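Local coordinates for periplasmic protein (Legionella pneumophila subsp. pneumophila, PDB 4FGQ) that is a calcium-dependent periplasmic protease, probably of the cysteine type, related to the bacterial transglutaminase-like proteinases, at residues 48-53 against 95-100. Numbering follows the deposited sequence.
Sequences EKVNSF and FTLVAV
Every side-chain carbon of Val50 touches Leu97, its two methyls also touch Thr96, and no hydrogen bond links the two segments. Its CB already touches the leucine, 3.9 Å from Leu97 CG. From there the side chain forks. CG1, anti to the backbone N (chi1 173°), reaches Leu97 CG at 3.8 Å and also faces the CB of Thr96. CG2 makes the closest approach of the contact, 3.6 Å to Leu97 CD2, while lying 4.0 Å from Thr96 CG2. The valine thus bridges two consecutive residues of 95-100. It sits opposite Leu97: the nearest CA atoms, those of Val50 and Leu97, are 6.8 Å apart. The segments belong to helices 43-55 and 86-100 of a papain-clan (CA), transglutaminase-like protease; near its start the latter helix carries Asp88, a calcium ligand in another structure of the protein but without bound ion in this model, about 12 Å from Thr96 between side chains. Thr96 offers its methyl to the valine because CG2 is the branch anti to its own N; OG1 is hydrogen-bonded to Ile92 O and Trp31 NE1, so the buried hydroxyl is satisfied. Leu38 of helix 22-38 also touches Val50, and Leu97 rests against Leu137 of strand 135-137.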
ATOM      1  N   GLU A  48       9.420  -7.838  -1.267  1.00  8.79           N
ATOM      2  CA  GLU A  48       9.435  -8.552   0.009  1.00 11.05           C
ATOM      3  C   GLU A  48       9.697  -7.640   1.201  1.00 12.62           C
ATOM      4  O   GLU A  48       9.025  -7.737   2.230  1.00 11.22           O
ATOM      5  CB  GLU A  48      10.464  -9.675  -0.029  1.00 12.22           C
ATOM      6  CG  GLU A  48      10.045 -10.847  -0.883  1.00 14.00           C
ATOM      7  CD  GLU A  48      11.090 -11.936  -0.922  1.00 24.51           C
ATOM      8  OE1 GLU A  48      12.222 -11.708  -0.423  1.00 25.57           O
ATOM      9  OE2 GLU A  48      10.783 -13.021  -1.467  1.00 23.93           O
ATOM     10  N   LYS A  49      10.658  -6.743   1.056  1.00  9.80           N
ATOM     11  CA  LYS A  49      11.048  -5.905   2.184  1.00  9.41           C
ATOM     12  C   LYS A  49      10.080  -4.744   2.435  1.00 12.43           C
ATOM     13  O   LYS A  49       9.845  -4.376   3.584  1.00 10.25           O
ATOM     14  CB  LYS A  49      12.507  -5.449   2.045  1.00 12.99           C
ATOM     15  CG  LYS A  49      13.474  -6.609   2.208  1.00 12.82           C
ATOM     16  CD  LYS A  49      14.932  -6.163   2.153  1.00 17.20           C
ATOM     17  CE  LYS A  49      15.862  -7.367   2.298  1.00 20.50           C
ATOM     18  NZ  LYS A  49      17.312  -7.005   2.213  1.00 21.41           N
ATOM     19  N   VAL A  50       9.478  -4.181   1.388  1.00 10.80           N
ATOM     20  CA  VAL A  50       8.433  -3.187   1.619  1.00  9.60           C
ATOM     21  C   VAL A  50       7.243  -3.876   2.284  1.00 11.61           C
ATOM     22  O   VAL A  50       6.648  -3.360   3.247  1.00 10.57           O
ATOM     23  CB  VAL A  50       8.009  -2.490   0.312  1.00 10.43           C
ATOM     24  CG1 VAL A  50       6.791  -1.574   0.561  1.00 11.80           C
ATOM     25  CG2 VAL A  50       9.174  -1.683  -0.226  1.00 12.15           C
ATOM     26  N   ASN A  51       6.915  -5.066   1.795  1.00 12.02           N
ATOM     27  CA  ASN A  51       5.799  -5.829   2.372  1.00 11.01           C
ATOM     28  C   ASN A  51       6.024  -6.119   3.860  1.00 12.25           C
ATOM     29  O   ASN A  51       5.169  -5.813   4.698  1.00 11.42           O
ATOM     30  CB  ASN A  51       5.596  -7.133   1.594  1.00 10.07           C
ATOM     31  CG  ASN A  51       4.222  -7.736   1.799  1.00 12.65           C
ATOM     32  OD1 ASN A  51       3.201  -7.030   1.772  1.00 14.11           O
ATOM     33  ND2 ASN A  51       4.185  -9.060   1.994  1.00 11.26           N
ATOM     34  N   SER A  52       7.180  -6.687   4.189  1.00  9.11           N
ATOM     35  CA  SER A  52       7.473  -7.085   5.569  1.00 11.11           C
ATOM     36  C   SER A  52       7.663  -5.890   6.506  1.00 10.10           C
ATOM     37  O   SER A  52       7.270  -5.942   7.687  1.00 12.71           O
ATOM     38  CB  SER A  52       8.672  -8.044   5.620  1.00 12.65           C
ATOM     39  OG  SER A  52       9.889  -7.413   5.228  1.00 11.24           O
ATOM     40  N   PHE A  53       8.246  -4.807   5.988  1.00  8.95           N
ATOM     41  CA  PHE A  53       8.428  -3.601   6.797  1.00 11.52           C
ATOM     42  C   PHE A  53       7.081  -3.091   7.266  1.00  9.10           C
ATOM     43  O   PHE A  53       6.886  -2.839   8.454  1.00 12.78           O
ATOM     44  CB  PHE A  53       9.137  -2.487   6.005  1.00 10.06           C
ATOM     45  CG  PHE A  53       9.372  -1.230   6.816  1.00 13.78           C
ATOM     46  CD1 PHE A  53      10.456  -1.130   7.665  1.00 18.61           C
ATOM     47  CD2 PHE A  53       8.505  -0.150   6.716  1.00 12.54           C
ATOM     48  CE1 PHE A  53      10.670   0.030   8.414  1.00 19.79           C
ATOM     49  CE2 PHE A  53       8.708   1.002   7.461  1.00 15.16           C
ATOM     50  CZ  PHE A  53       9.792   1.094   8.309  1.00 15.30           C
ATOM     51  N   PHE A  95       2.973   3.424  -2.521  1.00 12.75           N
ATOM     52  CA  PHE A  95       3.788   4.626  -2.701  1.00 14.13           C
ATOM     53  C   PHE A  95       5.262   4.365  -2.414  1.00 13.66           C
ATOM     54  O   PHE A  95       6.148   4.927  -3.068  1.00 13.36           O
ATOM     55  CB  PHE A  95       3.249   5.797  -1.870  1.00 14.53           C
ATOM     56  CG  PHE A  95       2.079   6.480  -2.507  1.00 14.08           C
ATOM     57  CD1 PHE A  95       2.248   7.215  -3.677  1.00 17.20           C
ATOM     58  CD2 PHE A  95       0.808   6.377  -1.955  1.00 14.15           C
ATOM     59  CE1 PHE A  95       1.171   7.852  -4.285  1.00 15.03           C
ATOM     60  CE2 PHE A  95      -0.278   7.009  -2.555  1.00 15.96           C
ATOM     61  CZ  PHE A  95      -0.099   7.746  -3.723  1.00 15.66           C
ATOM     62  N   THR A  96       5.530   3.486  -1.464  1.00 11.23           N
ATOM     63  CA  THR A  96       6.910   3.205  -1.093  1.00 10.91           C
ATOM     64  C   THR A  96       7.605   2.423  -2.206  1.00 14.51           C
ATOM     65  O   THR A  96       8.752   2.707  -2.544  1.00 12.89           O
ATOM     66  CB  THR A  96       6.977   2.435   0.227  1.00 11.15           C
ATOM     67  OG1 THR A  96       6.375   3.231   1.253  1.00 12.95           O
ATOM     68  CG2 THR A  96       8.423   2.156   0.622  1.00 11.84           C
ATOM     69  N   LEU A  97       6.893   1.464  -2.800  1.00 10.74           N
ATOM     70  CA  LEU A  97       7.458   0.702  -3.920  1.00 12.67           C
ATOM     71  C   LEU A  97       7.733   1.589  -5.130  1.00 14.12           C
ATOM     72  O   LEU A  97       8.752   1.421  -5.801  1.00 12.81           O
ATOM     73  CB  LEU A  97       6.569  -0.493  -4.280  1.00 12.14           C
ATOM     74  CG  LEU A  97       6.794  -1.644  -3.282  1.00 11.90           C
ATOM     75  CD1 LEU A  97       5.605  -2.601  -3.292  1.00 11.19           C
ATOM     76  CD2 LEU A  97       8.104  -2.405  -3.617  1.00 10.00           C
ATOM     77  N   VAL A  98       6.841   2.532  -5.411  1.00 11.80           N
ATOM     78  CA  VAL A  98       7.084   3.493  -6.489  1.00 13.77           C
ATOM     79  C   VAL A  98       8.347   4.298  -6.168  1.00 13.76           C
ATOM     80  O   VAL A  98       9.199   4.517  -7.033  1.00 16.28           O
ATOM     81  CB  VAL A  98       5.861   4.411  -6.715  1.00 14.96           C
ATOM     82  CG1 VAL A  98       6.218   5.567  -7.651  1.00 18.91           C
ATOM     83  CG2 VAL A  98       4.682   3.593  -7.259  1.00 12.46           C
ATOM     84  N   ALA A  99       8.492   4.690  -4.905  1.00 13.32           N
ATOM     85  CA  ALA A  99       9.656   5.464  -4.472  1.00 12.43           C
ATOM     86  C   ALA A  99      10.989   4.729  -4.634  1.00 14.00           C
ATOM     87  O   ALA A  99      12.020   5.370  -4.861  1.00 16.47           O
ATOM     88  CB  ALA A  99       9.489   5.937  -3.014  1.00 13.07           C
ATOM     89  N   VAL A 100      10.991   3.400  -4.508  1.00 12.44           N
ATOM     90  CA  VAL A 100      12.258   2.673  -4.599  1.00 13.97           C
ATOM     91  C   VAL A 100      12.558   2.272  -6.033  1.00 14.77           C
ATOM     92  O   VAL A 100      13.646   1.768  -6.333  1.00 17.99           O
ATOM     93  CB  VAL A 100      12.353   1.436  -3.656  1.00 17.26           C
ATOM     94  CG1 VAL A 100      12.022   1.814  -2.210  1.00 18.53           C
ATOM     95  CG2 VAL A 100      11.459   0.329  -4.130  1.00 18.81           C
TER